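Arabinogalactan endo-1,4-beta-galactosidase (PDB 7OSK) probably hydrolyses internal beta-1,4-galactosidic bonds of galactans, through the calcium-binding TIM-barrel domain of glycosyl hydrolase family 53 that makes up this part of a longer protein. Local coordinates at residues P306-F309 with D313-V316; Y263-G268 with E373-F378; K151-L156 with E163-W168; F135-W140 with N194-P199. All blocks are in the same frame, centred on the assembly; numbering follows the deposited sequence.

How the interactions relate
All four contacts lie in the eightfold beta/alpha barrel of this glycosyl hydrolase family 53 domain, and they form two pairs. Interactions 3 and 4, centres 11 Å apart, come first along the chain, after strands 130-135 and 185-188; interaction 3 is nested inside the loop closed by interaction 4, and a salt bridge from Lys-151 to Asp-139 joins them. Interactions 1 and 2, centres 8 Å apart, follow and both touch the calcium ion; interaction 1 is nested inside the loop closed by interaction 2, and Phe-309 O probably accepts from Asn-374 ND2. The centres of interactions 2 and 3 lie 34 Å apart on opposite sides of the chain's centre, so each pair ties its own sector.

Interaction 1 of 4, residues P306-F309 with D313-V316; sequences PNIF and DLEV. With CA (calcium ion), chain C.
Just before Ile-308 and Phe-309, the two residues that meet Leu-314, Asn-307 gives its side-chain oxygen OD1 to the calcium ion at 2.5 Å. Its CG stands anti to the carbonyl carbon (chi1 -49°), which turns the amide to the metal. Asp-301, Asp-303, His-305, Asn-370 and Glu-373 supply the other ligands, so the ion fixes one end of the 306-309 segment. At the other end the contact is apolar. Leu-314 lays its CB over one face of the Phe-309 ring, 3.9 Å from the ring centroid and 23° off the normal, which meets the definition of a CH-pi contact. The approach is displaced toward the rim, where Phe-309 CE1 is 3.6 Å from Leu-314 CB. Further out, Leu-314 CD2 lies 3.3 Å from the carbonyl O of Ile-308, whose methyl CG2 stands further off. Phe-309 also makes edge-to-face pairs with Tyr-265 and Tyr-295. An alanine here would take away the whole ring, and is likely to open a gap beneath Leu-314 and deprive Tyr-265 and Tyr-295 of this edge-to-face partner. The contact lays the calcium-bearing loop after strand 287-293 on the short helix 312-318, while Leu-314 also touches Tyr-265 on helix 264-267.

Interaction 2 of 4, residues Y263-G268 with E373-F378; sequences YPYWHG and ENQALF. With CA (calcium ion), chain C.
Gln-375 reaches toward Tyr-265 from the first bond of its side chain, since its CB already points to the 263-268 segment. CG is anti to the carbonyl carbon (chi1 -72°) and the chain beyond it is extended, passing Phe-309. At the amide carbon the chain comes up to the phenol, Gln-375 CD lying 3.2 Å from Tyr-265 OH. OE1 lies beside Phe-309; NE2 donates to Tyr-265 OH at 2.6 Å with an N-H...O angle of 152°. Both residues follow strands of the TIM barrel, Tyr-265 on a short helix after strand 257-261 and Gln-375 in the loop after strand 346-352, so this bond joins the short helix to the loop after the last barrel strand across a buried interface. NE2 lies near the plane of the Tyr-265 ring, at its edge, and the amide stands almost perpendicular to the ring at 88°. The phenol oxygen in turn lies close to the plane of the Gln-375 amide, 13° out of it. A leucine in its place would probably leave the buried Tyr-265 OH without this N-H donor. Two residues earlier, Glu-373 grips the calcium ion with both carboxylate oxygens, OE1 at 2.4 Å and OE2 at 2.3 Å.

Interaction 3 of 4, residues K151-L156 with E163-W168; sequences KAWANL and EAVYNW
Trp-153 has the largest share of the buried surface, its indole lying against one side of helix 158-178 where Ala-164 and Val-165 receive it. Ala-164 brings its methyl over one face of the indole: CB is 4.1 Å from the centroid of the five-membered ring of Trp-153 and only 15° off the normal, a CH-pi approach from nearly straight above. Val-165, one residue on, meets the benzo end instead, with CG1 3.5 Å from Trp-153 CZ3. The two side chains cross at about a right angle. The reach of the indole follows from its first torsion, since CG is anti to the carbonyl carbon (chi1 -62°) and the ring is thrown toward the helix. One turn on from Ala-164, Trp-168 meets the edge of the indole at CZ2. Its CB sits 3.7 Å from Trp-153 CZ2, and the two ring systems form an edge-to-face pair, the edge of Trp-153 directed at the face of Trp-168 with planes at 83°. Leu-156 adds a lesser touch, CD1 lying 4.1 Å from Ala-164 CB. Trp-153 and Leu-156 are the first and last residues of a type I beta turn, and both side chains meet the Ala-164 methyl. This is the packing of a beta-alpha loop on the helix that follows it in a TIM barrel, here the segment running from strand 130-135 into helix 158-178.

Interaction 4 of 4, residues F135-W140 with N194-P199; sequences FHYSDW and NGFLWP
Tyr-137 and Phe-196 run side by side in the same direction, yet their rings are turned steeply against each other. The planes stand at 76° and the centroids are 5.8 Å apart, the geometry of an offset edge-to-face pair in which the edge of Phe-196 is directed at the face of Tyr-137. The closest atoms are Phe-196 CE2 and Tyr-137 CD2, at 3.9 Å. Phe-196 holds its ring there with CG between the backbone N and the carbonyl carbon (chi1 69°), and Leu-197 CD1 lies over one face of that ring. The other methyl of Leu-197, CD2, packs on the backbone of the opposite segment, 3.4 Å from Tyr-137 O. A water close by accepts from Leu-197 N at 3.0 Å and can donate to Tyr-137 O at 3.2 Å, though other acceptors may compete for its protons. The phenol oxygen of Tyr-137 leaves the contact to hydrogen-bond Thr-169 OG1 on helix 158-178, which probably helps to fix the ring. The contact joins the loops after barrel strands 130-135 and 185-188, and it is covered from outside by helix 206-223, whose Leu-212, Leu-213 and Ala-216 touch these side chains.

Interaction 1 of 4, residues P306-F309 with D313-V316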
loop_
_atom_site.group_PDB
_atom_site.type_symbol
_atom_site.label_atom_id
_atom_site.label_comp_id
_atom_site.label_asym_id
_atom_site.label_seq_id
_atom_site.Cartn_x
_atom_site.Cartn_y
_atom_site.Cartn_z
ATOM N N PRO A 306 7.173 10.523 18.570
ATOM C CA PRO A 306 8.124 9.426 18.330
ATOM C C PRO A 306 7.759 8.542 17.143
ATOM O O PRO A 306 6.590 8.209 16.956
ATOM C CB PRO A 306 8.068 8.624 19.631
ATOM C CG PRO A 306 7.684 9.611 20.661
ATOM C CD PRO A 306 6.756 10.573 19.984
ATOM N N ASN A 307 8.761 8.167 16.355
ATOM C CA ASN A 307 8.541 7.363 15.161
ATOM C C ASN A 307 8.718 5.874 15.429
ATOM O O ASN A 307 9.339 5.476 16.411
ATOM C CB ASN A 307 9.492 7.801 14.042
ATOM C CG ASN A 307 9.501 9.305 13.838
ATOM O OD1 ASN A 307 8.478 9.908 13.505
ATOM N ND2 ASN A 307 10.665 9.918 14.023
ATOM N N ILE A 308 8.158 5.062 14.542
ATOM C CA ILE A 308 8.306 3.615 14.607
ATOM C C ILE A 308 9.766 3.248 14.352
ATOM O O ILE A 308 10.336 2.394 15.033
ATOM C CB ILE A 308 7.373 2.930 13.588
ATOM C CG1 ILE A 308 5.949 2.898 14.147
ATOM C CG2 ILE A 308 7.839 1.514 13.270
ATOM C CD1 ILE A 308 4.867 2.869 13.097
ATOM N N PHE A 309 10.358 3.901 13.356
ATOM C CA PHE A 309 11.791 3.799 13.091
ATOM C C PHE A 309 12.518 4.836 13.951
ATOM O O PHE A 309 12.769 5.962 13.519
ATOM C CB PHE A 309 12.073 4.003 11.596
ATOM C CG PHE A 309 13.197 3.157 11.058
ATOM C CD1 PHE A 309 14.421 3.092 11.703
ATOM C CD2 PHE A 309 13.023 2.419 9.899
ATOM C CE1 PHE A 309 15.451 2.311 11.194
ATOM C CE2 PHE A 309 14.049 1.641 9.387
ATOM C CZ PHE A 309 15.260 1.586 10.037
ATOM N N ASP A 313 18.256 0.464 16.693
ATOM C CA ASP A 313 17.645 -0.852 16.853
ATOM C C ASP A 313 17.089 -1.410 15.542
ATOM O O ASP A 313 17.474 -2.494 15.109
ATOM C CB ASP A 313 16.527 -0.772 17.898
ATOM C CG ASP A 313 15.633 -1.997 17.899
ATOM O OD1 ASP A 313 16.138 -3.114 17.659
ATOM O OD2 ASP A 313 14.419 -1.844 18.154
ATOM N N LEU A 314 16.178 -0.677 14.913
ATOM C CA LEU A 314 15.559 -1.142 13.675
ATOM C C LEU A 314 16.541 -1.107 12.505
ATOM O O LEU A 314 16.324 -1.759 11.481
ATOM C CB LEU A 314 14.325 -0.302 13.345
ATOM C CG LEU A 314 13.056 -0.681 14.115
ATOM C CD1 LEU A 314 13.145 -0.241 15.567
ATOM C CD2 LEU A 314 11.823 -0.091 13.451
ATOM N N GLU A 315 17.621 -0.349 12.668
ATOM C CA GLU A 315 18.615 -0.183 11.611
ATOM C C GLU A 315 19.460 -1.444 11.414
ATOM O O GLU A 315 19.935 -1.709 10.309
ATOM C CB GLU A 315 19.520 1.017 11.924
ATOM C CG GLU A 315 20.535 1.337 10.830
ATOM C CD GLU A 315 21.431 2.514 11.177
ATOM O OE1 GLU A 315 21.964 2.550 12.307
ATOM O OE2 GLU A 315 21.612 3.400 10.315
ATOM N N VAL A 316 19.647 -2.225 12.476
ATOM C CA VAL A 316 20.444 -3.445 12.379
ATOM C C VAL A 316 19.580 -4.610 11.899
ATOM O O VAL A 316 20.099 -5.613 11.411
ATOM C CB VAL A 316 21.118 -3.817 13.733
ATOM C CG1 VAL A 316 21.836 -2.609 14.325
ATOM C CG2 VAL A 316 20.109 -4.379 14.727
HETATM CA CA CA C . 7.564 12.146 14.139
#

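Interaction 2 of 4, residues Y263-G268 with E373-F378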
loop_
_atom_site.group_PDB
_atom_site.type_symbol
_atom_site.label_atom_id
_atom_site.label_comp_id
_atom_site.label_asym_id
_atom_site.label_seq_id
_atom_site.Cartn_x
_atom_site.Cartn_y
_atom_site.Cartn_z
ATOM N N TYR A 263 8.607 -4.983 5.271
ATOM C CA TYR A 263 9.426 -4.042 6.019
ATOM C C TYR A 263 10.595 -4.821 6.625
ATOM O O TYR A 263 10.388 -5.624 7.536
ATOM C CB TYR A 263 8.610 -3.350 7.112
ATOM C CG TYR A 263 7.445 -2.540 6.581
ATOM C CD1 TYR A 263 7.646 -1.290 6.010
ATOM C CD2 TYR A 263 6.145 -3.026 6.652
ATOM C CE1 TYR A 263 6.589 -0.548 5.525
ATOM C CE2 TYR A 263 5.081 -2.291 6.170
ATOM C CZ TYR A 263 5.308 -1.054 5.609
ATOM O OH TYR A 263 4.245 -0.323 5.131
ATOM N N PRO A 264 11.822 -4.605 6.110
ATOM C CA PRO A 264 12.975 -5.416 6.528
ATOM C C PRO A 264 13.194 -5.451 8.039
ATOM O O PRO A 264 13.619 -6.473 8.578
ATOM C CB PRO A 264 14.159 -4.727 5.840
ATOM C CG PRO A 264 13.573 -3.987 4.708
ATOM C CD PRO A 264 12.220 -3.551 5.159
ATOM N N TYR A 265 12.900 -4.339 8.707
ATOM C CA TYR A 265 13.115 -4.225 10.148
ATOM C C TYR A 265 12.046 -4.965 10.953
ATOM O O TYR A 265 12.052 -4.928 12.184
ATOM C CB TYR A 265 13.158 -2.747 10.566
ATOM C CG TYR A 265 12.096 -1.868 9.928
ATOM C CD1 TYR A 265 10.799 -1.829 10.428
ATOM C CD2 TYR A 265 12.396 -1.073 8.830
ATOM C CE1 TYR A 265 9.831 -1.021 9.849
ATOM C CE2 TYR A 265 11.438 -0.265 8.246
ATOM C CZ TYR A 265 10.160 -0.243 8.759
ATOM O OH TYR A 265 9.209 0.561 8.175
ATOM N N TRP A 266 11.136 -5.639 10.253
ATOM C CA TRP A 266 10.051 -6.381 10.886
ATOM C C TRP A 266 9.965 -7.809 10.374
ATOM O O TRP A 266 9.771 -8.744 11.149
ATOM C CB TRP A 266 8.709 -5.689 10.635
ATOM C CG TRP A 266 8.394 -4.553 11.551
ATOM C CD1 TRP A 266 8.953 -4.293 12.768
ATOM C CD2 TRP A 266 7.433 -3.518 11.322
ATOM N NE1 TRP A 266 8.400 -3.159 13.311
ATOM C CE2 TRP A 266 7.464 -2.664 12.441
ATOM C CE3 TRP A 266 6.550 -3.228 10.277
ATOM C CZ2 TRP A 266 6.647 -1.541 12.546
ATOM C CZ3 TRP A 266 5.740 -2.112 10.383
ATOM C CH2 TRP A 266 5.794 -1.282 11.509
ATOM N N HIS A 267 10.110 -7.968 9.064
ATOM C CA HIS A 267 9.721 -9.203 8.395
ATOM C C HIS A 267 10.901 -10.083 7.991
ATOM O O HIS A 267 10.731 -11.282 7.775
ATOM C CB HIS A 267 8.872 -8.861 7.171
ATOM C CG HIS A 267 7.573 -8.197 7.513
ATOM N ND1 HIS A 267 7.048 -7.160 6.776
ATOM C CD2 HIS A 267 6.693 -8.428 8.518
ATOM C CE1 HIS A 267 5.903 -6.776 7.311
ATOM N NE2 HIS A 267 5.663 -7.530 8.368
ATOM N N GLY A 268 12.091 -9.499 7.892
ATOM C CA GLY A 268 13.293 -10.281 7.657
ATOM C C GLY A 268 14.323 -9.629 6.755
ATOM O O GLY A 268 14.224 -8.451 6.410
ATOM N N GLU A 373 7.603 10.082 9.350
ATOM C CA GLU A 373 8.158 11.115 8.475
ATOM C C GLU A 373 9.619 10.851 8.110
ATOM O O GLU A 373 10.100 11.336 7.084
ATOM C CB GLU A 373 8.022 12.508 9.113
ATOM C CG GLU A 373 8.989 12.838 10.253
ATOM C CD GLU A 373 8.408 12.617 11.640
ATOM O OE1 GLU A 373 7.318 12.013 11.767
ATOM O OE2 GLU A 373 9.056 13.058 12.612
ATOM N N ASN A 374 10.321 10.083 8.938
ATOM C CA ASN A 374 11.708 9.736 8.649
ATOM C C ASN A 374 11.793 8.535 7.714
ATOM O O ASN A 374 12.883 8.039 7.433
ATOM C CB ASN A 374 12.491 9.454 9.939
ATOM C CG ASN A 374 11.988 8.232 10.680
ATOM O OD1 ASN A 374 10.790 7.955 10.706
ATOM N ND2 ASN A 374 12.909 7.496 11.296
ATOM N N GLN A 375 10.635 8.072 7.243
ATOM C CA GLN A 375 10.564 6.981 6.274
ATOM C C GLN A 375 9.879 7.416 4.982
ATOM O O GLN A 375 9.676 6.605 4.083
ATOM C CB GLN A 375 9.817 5.783 6.859
ATOM C CG GLN A 375 10.576 5.028 7.929
ATOM C CD GLN A 375 9.943 3.687 8.243
ATOM O OE1 GLN A 375 9.628 3.390 9.394
ATOM N NE2 GLN A 375 9.755 2.868 7.215
ATOM N N ALA A 376 9.511 8.689 4.893
ATOM C CA ALA A 376 8.929 9.227 3.669
ATOM C C ALA A 376 10.025 9.453 2.635
ATOM O O ALA A 376 11.207 9.335 2.946
ATOM C CB ALA A 376 8.184 10.523 3.954
ATOM N N LEU A 377 9.630 9.765 1.404
ATOM C CA LEU A 377 10.590 10.068 0.345
ATOM C C LEU A 377 10.762 11.579 0.184
ATOM O O LEU A 377 11.428 12.044 -0.743
ATOM C CB LEU A 377 10.148 9.430 -0.975
ATOM C CG LEU A 377 10.148 7.897 -0.994
ATOM C CD1 LEU A 377 9.537 7.363 -2.281
ATOM C CD2 LEU A 377 11.557 7.352 -0.820
ATOM N N PHE A 378 10.156 12.333 1.099
ATOM C CA PHE A 378 10.318 13.782 1.177
ATOM C C PHE A 378 10.823 14.136 2.572
ATOM O O PHE A 378 10.529 13.422 3.532
ATOM C CB PHE A 378 8.997 14.502 0.897
ATOM C CG PHE A 378 8.453 14.269 -0.482
ATOM C CD1 PHE A 378 7.766 13.106 -0.783
ATOM C CD2 PHE A 378 8.615 15.221 -1.476
ATOM C CE1 PHE A 378 7.260 12.890 -2.052
ATOM C CE2 PHE A 378 8.110 15.012 -2.748
ATOM C CZ PHE A 378 7.431 13.844 -3.035
HETATM CA CA CA C . 7.564 12.146 14.139
#

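Interaction 3 of 4, residues K151-L156 with E163-W168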
loop_
_atom_site.group_PDB
_atom_site.type_symbol
_atom_site.label_atom_id
_atom_site.label_comp_id
_atom_site.label_asym_id
_atom_site.label_seq_id
_atom_site.Cartn_x
_atom_site.Cartn_y
_atom_site.Cartn_z
ATOM N N LYS A 151 -18.614 0.439 11.335
ATOM C CA LYS A 151 -19.616 0.677 12.372
ATOM C C LYS A 151 -21.011 0.205 11.978
ATOM O O LYS A 151 -21.766 -0.283 12.820
ATOM C CB LYS A 151 -19.670 2.166 12.719
ATOM C CG LYS A 151 -18.456 2.667 13.486
ATOM C CD LYS A 151 -18.515 4.169 13.709
ATOM C CE LYS A 151 -17.882 4.948 12.568
ATOM N NZ LYS A 151 -18.621 4.866 11.278
ATOM N N ALA A 152 -21.347 0.343 10.699
ATOM C CA ALA A 152 -22.683 0.004 10.219
ATOM C C ALA A 152 -22.804 -1.475 9.861
ATOM O O ALA A 152 -23.906 -1.973 9.633
ATOM C CB ALA A 152 -23.037 0.863 9.020
ATOM N N TRP A 153 -21.670 -2.170 9.813
ATOM C CA TRP A 153 -21.643 -3.597 9.488
ATOM C C TRP A 153 -21.489 -4.455 10.744
ATOM O O TRP A 153 -21.562 -5.681 10.679
ATOM C CB TRP A 153 -20.496 -3.904 8.519
ATOM C CG TRP A 153 -20.598 -3.214 7.188
ATOM C CD1 TRP A 153 -21.518 -2.281 6.814
ATOM C CD2 TRP A 153 -19.741 -3.408 6.054
ATOM N NE1 TRP A 153 -21.288 -1.881 5.520
ATOM C CE2 TRP A 153 -20.204 -2.558 5.030
ATOM C CE3 TRP A 153 -18.628 -4.218 5.803
ATOM C CZ2 TRP A 153 -19.596 -2.494 3.779
ATOM C CZ3 TRP A 153 -18.025 -4.152 4.561
ATOM C CH2 TRP A 153 -18.510 -3.296 3.565
ATOM N N ALA A 154 -21.285 -3.797 11.881
ATOM C CA ALA A 154 -20.921 -4.465 13.128
ATOM C C ALA A 154 -21.912 -5.542 13.566
ATOM O O ALA A 154 -21.504 -6.620 14.004
ATOM C CB ALA A 154 -20.767 -3.433 14.231
ATOM N N ASN A 155 -23.205 -5.250 13.454
ATOM C CA ASN A 155 -24.242 -6.145 13.963
ATOM C C ASN A 155 -25.089 -6.765 12.858
ATOM O O ASN A 155 -26.163 -7.310 13.119
ATOM C CB ASN A 155 -25.141 -5.395 14.950
ATOM C CG ASN A 155 -24.419 -5.041 16.235
ATOM O OD1 ASN A 155 -24.242 -5.889 17.112
ATOM N ND2 ASN A 155 -23.997 -3.785 16.355
ATOM N N LEU A 156 -24.604 -6.684 11.625
ATOM C CA LEU A 156 -25.246 -7.380 10.517
ATOM C C LEU A 156 -24.916 -8.864 10.595
ATOM O O LEU A 156 -23.764 -9.237 10.831
ATOM C CB LEU A 156 -24.794 -6.809 9.171
ATOM C CG LEU A 156 -25.101 -5.335 8.899
ATOM C CD1 LEU A 156 -24.647 -4.959 7.497
ATOM C CD2 LEU A 156 -26.583 -5.032 9.081
ATOM N N GLU A 163 -24.128 -9.357 1.623
ATOM C CA GLU A 163 -24.865 -8.406 0.804
ATOM C C GLU A 163 -24.262 -7.009 0.938
ATOM O O GLU A 163 -24.389 -6.181 0.037
ATOM C CB GLU A 163 -26.345 -8.386 1.205
ATOM C CG GLU A 163 -27.267 -7.793 0.149
ATOM C CD GLU A 163 -27.444 -8.707 -1.052
ATOM O OE1 GLU A 163 -28.122 -9.748 -0.911
ATOM O OE2 GLU A 163 -26.908 -8.388 -2.135
ATOM N N ALA A 164 -23.603 -6.758 2.066
ATOM C CA ALA A 164 -23.022 -5.448 2.342
ATOM C C ALA A 164 -21.708 -5.242 1.595
ATOM O O ALA A 164 -21.509 -4.205 0.963
ATOM C CB ALA A 164 -22.810 -5.268 3.837
ATOM N N VAL A 165 -20.811 -6.221 1.671
ATOM C CA VAL A 165 -19.519 -6.112 0.999
ATOM C C VAL A 165 -19.700 -6.024 -0.512
ATOM O O VAL A 165 -18.960 -5.309 -1.189
ATOM C CB VAL A 165 -18.588 -7.300 1.330
ATOM C CG1 VAL A 165 -18.120 -7.214 2.772
ATOM C CG2 VAL A 165 -19.275 -8.633 1.061
ATOM N N TYR A 166 -20.690 -6.735 -1.039
ATOM C CA TYR A 166 -20.941 -6.716 -2.473
ATOM C C TYR A 166 -21.477 -5.361 -2.911
ATOM O O TYR A 166 -20.912 -4.719 -3.798
ATOM C CB TYR A 166 -21.927 -7.813 -2.877
ATOM C CG TYR A 166 -22.332 -7.722 -4.333
ATOM C CD1 TYR A 166 -21.532 -8.263 -5.332
ATOM C CD2 TYR A 166 -23.506 -7.079 -4.711
ATOM C CE1 TYR A 166 -21.893 -8.174 -6.663
ATOM C CE2 TYR A 166 -23.874 -6.986 -6.039
ATOM C CZ TYR A 166 -23.064 -7.534 -7.011
ATOM O OH TYR A 166 -23.426 -7.444 -8.335
ATOM N N ASN A 167 -22.569 -4.933 -2.284
ATOM C CA ASN A 167 -23.247 -3.705 -2.679
ATOM C C ASN A 167 -22.394 -2.463 -2.455
ATOM O O ASN A 167 -22.486 -1.498 -3.212
ATOM C CB ASN A 167 -24.564 -3.562 -1.920
ATOM C CG ASN A 167 -25.394 -2.402 -2.421
ATOM O OD1 ASN A 167 -25.369 -1.309 -1.850
ATOM N ND2 ASN A 167 -26.132 -2.630 -3.501
ATOM N N TRP A 168 -21.566 -2.484 -1.416
ATOM C CA TRP A 168 -20.696 -1.351 -1.128
ATOM C C TRP A 168 -19.541 -1.300 -2.122
ATOM O O TRP A 168 -19.218 -0.236 -2.647
ATOM C CB TRP A 168 -20.152 -1.420 0.300
ATOM C CG TRP A 168 -19.319 -0.228 0.652
ATOM C CD1 TRP A 168 -19.762 0.965 1.145
ATOM C CD2 TRP A 168 -17.899 -0.105 0.523
ATOM N NE1 TRP A 168 -18.705 1.822 1.334
ATOM C CE2 TRP A 168 -17.549 1.190 0.960
ATOM C CE3 TRP A 168 -16.887 -0.963 0.081
ATOM C CZ2 TRP A 168 -16.233 1.644 0.970
ATOM C CZ3 TRP A 168 -15.580 -0.510 0.093
ATOM C CH2 TRP A 168 -15.264 0.782 0.533
#

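Interaction 4 of 4, residues F135-W140 with N194-P199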
loop_
_atom_site.group_PDB
_atom_site.type_symbol
_atom_site.label_atom_id
_atom_site.label_comp_id
_atom_site.label_asym_id
_atom_site.label_seq_id
_atom_site.Cartn_x
_atom_site.Cartn_y
_atom_site.Cartn_z
ATOM N N PHE A 135 -9.120 -1.408 -0.479
ATOM C CA PHE A 135 -10.283 -1.381 0.401
ATOM C C PHE A 135 -10.003 -2.150 1.689
ATOM O O PHE A 135 -10.022 -3.379 1.701
ATOM C CB PHE A 135 -11.509 -1.976 -0.299
ATOM C CG PHE A 135 -11.947 -1.213 -1.515
ATOM C CD1 PHE A 135 -12.514 0.044 -1.394
ATOM C CD2 PHE A 135 -11.805 -1.759 -2.780
ATOM C CE1 PHE A 135 -12.922 0.743 -2.509
ATOM C CE2 PHE A 135 -12.212 -1.062 -3.899
ATOM C CZ PHE A 135 -12.773 0.190 -3.763
ATOM N N HIS A 136 -9.747 -1.425 2.772
ATOM C CA HIS A 136 -9.491 -2.054 4.063
ATOM C C HIS A 136 -10.733 -2.774 4.583
ATOM O O HIS A 136 -10.628 -3.661 5.431
ATOM C CB HIS A 136 -9.022 -1.016 5.087
ATOM C CG HIS A 136 -7.606 -0.572 4.890
ATOM N ND1 HIS A 136 -6.731 -0.386 5.938
ATOM C CD2 HIS A 136 -6.912 -0.280 3.765
ATOM C CE1 HIS A 136 -5.557 -0.000 5.466
ATOM N NE2 HIS A 136 -5.641 0.073 4.150
ATOM N N TYR A 137 -11.898 -2.406 4.053
ATOM C CA TYR A 137 -13.175 -2.911 4.548
ATOM C C TYR A 137 -13.248 -2.727 6.062
ATOM O O TYR A 137 -13.619 -3.630 6.808
ATOM C CB TYR A 137 -13.372 -4.376 4.149
ATOM C CG TYR A 137 -13.581 -4.551 2.660
ATOM C CD1 TYR A 137 -14.780 -4.182 2.061
ATOM C CD2 TYR A 137 -12.580 -5.073 1.852
ATOM C CE1 TYR A 137 -14.978 -4.329 0.700
ATOM C CE2 TYR A 137 -12.769 -5.225 0.488
ATOM C CZ TYR A 137 -13.969 -4.852 -0.081
ATOM O OH TYR A 137 -14.159 -5.002 -1.436
ATOM N N SER A 138 -12.874 -1.526 6.488
ATOM C CA SER A 138 -12.916 -1.113 7.882
ATOM C C SER A 138 -13.083 0.399 7.892
ATOM O O SER A 138 -12.836 1.051 6.878
ATOM C CB SER A 138 -11.642 -1.534 8.617
ATOM O OG SER A 138 -11.648 -1.078 9.958
ATOM N N ASP A 139 -13.505 0.964 9.019
ATOM C CA ASP A 139 -13.656 2.413 9.116
ATOM C C ASP A 139 -12.311 3.073 9.391
ATOM O O ASP A 139 -12.167 4.282 9.238
ATOM C CB ASP A 139 -14.659 2.795 10.209
ATOM C CG ASP A 139 -16.104 2.674 9.750
ATOM O OD1 ASP A 139 -16.367 2.791 8.535
ATOM O OD2 ASP A 139 -16.984 2.467 10.610
ATOM N N TRP A 140 -11.325 2.281 9.799
ATOM C CA TRP A 140 -9.990 2.815 10.028
ATOM C C TRP A 140 -8.930 1.739 9.780
ATOM O O TRP A 140 -9.184 0.789 9.041
ATOM C CB TRP A 140 -9.885 3.377 11.450
ATOM C CG TRP A 140 -9.001 4.595 11.573
ATOM C CD1 TRP A 140 -8.847 5.600 10.660
ATOM C CD2 TRP A 140 -8.150 4.926 12.678
ATOM N NE1 TRP A 140 -7.954 6.535 11.127
ATOM C CE2 TRP A 140 -7.511 6.144 12.364
ATOM C CE3 TRP A 140 -7.864 4.312 13.900
ATOM C CZ2 TRP A 140 -6.606 6.756 13.226
ATOM C CZ3 TRP A 140 -6.963 4.921 14.754
ATOM C CH2 TRP A 140 -6.345 6.130 14.414
ATOM N N ASN A 194 -4.851 -13.036 8.797
ATOM C CA ASN A 194 -5.783 -13.635 9.742
ATOM C C ASN A 194 -7.218 -13.333 9.336
ATOM O O ASN A 194 -8.125 -13.312 10.169
ATOM C CB ASN A 194 -5.502 -13.120 11.153
ATOM C CG ASN A 194 -4.090 -13.428 11.607
ATOM O OD1 ASN A 194 -3.530 -14.464 11.259
ATOM N ND2 ASN A 194 -3.503 -12.522 12.380
ATOM N N GLY A 195 -7.413 -13.099 8.041
ATOM C CA GLY A 195 -8.717 -12.759 7.512
ATOM C C GLY A 195 -9.033 -11.287 7.695
ATOM O O GLY A 195 -8.163 -10.492 8.052
ATOM N N PHE A 196 -10.289 -10.932 7.445
ATOM C CA PHE A 196 -10.773 -9.562 7.602
ATOM C C PHE A 196 -12.212 -9.597 8.095
ATOM O O PHE A 196 -12.840 -10.652 8.099
ATOM C CB PHE A 196 -10.670 -8.758 6.290
ATOM C CG PHE A 196 -11.616 -9.209 5.187
ATOM C CD1 PHE A 196 -11.969 -10.545 5.028
ATOM C CD2 PHE A 196 -12.141 -8.281 4.297
ATOM C CE1 PHE A 196 -12.828 -10.939 4.009
ATOM C CE2 PHE A 196 -13.001 -8.673 3.277
ATOM C CZ PHE A 196 -13.343 -10.000 3.134
ATOM N N LEU A 197 -12.723 -8.443 8.513
ATOM C CA LEU A 197 -14.092 -8.336 9.007
ATOM C C LEU A 197 -14.341 -9.291 10.175
ATOM O O LEU A 197 -15.231 -10.140 10.112
ATOM C CB LEU A 197 -15.089 -8.614 7.878
ATOM C CG LEU A 197 -15.148 -7.569 6.763
ATOM C CD1 LEU A 197 -15.973 -8.091 5.600
ATOM C CD2 LEU A 197 -15.726 -6.270 7.288
ATOM N N TRP A 198 -13.553 -9.148 11.237
ATOM C CA TRP A 198 -13.643 -10.046 12.383
ATOM C C TRP A 198 -14.960 -9.886 13.142
ATOM O O TRP A 198 -15.517 -8.789 13.196
ATOM C CB TRP A 198 -12.478 -9.807 13.343
ATOM C CG TRP A 198 -11.144 -10.187 12.787
ATOM C CD1 TRP A 198 -10.905 -10.958 11.691
ATOM C CD2 TRP A 198 -9.862 -9.810 13.298
ATOM N NE1 TRP A 198 -9.552 -11.089 11.487
ATOM C CE2 TRP A 198 -8.890 -10.391 12.462
ATOM C CE3 TRP A 198 -9.442 -9.035 14.384
ATOM C CZ2 TRP A 198 -7.526 -10.223 12.674
ATOM C CZ3 TRP A 198 -8.087 -8.872 14.593
ATOM C CH2 TRP A 198 -7.145 -9.462 13.742
ATOM N N PRO A 199 -15.465 -10.981 13.738
ATOM C CA PRO A 199 -14.921 -12.343 13.692
ATOM C C PRO A 199 -15.452 -13.167 12.516
ATOM O O PRO A 199 -14.955 -14.267 12.278
ATOM C CB PRO A 199 -15.385 -12.938 15.021
ATOM C CG PRO A 199 -16.687 -12.269 15.281
ATOM C CD PRO A 199 -16.598 -10.887 14.677
HETATM O O HOH W 1 -11.528 -5.738 7.874
#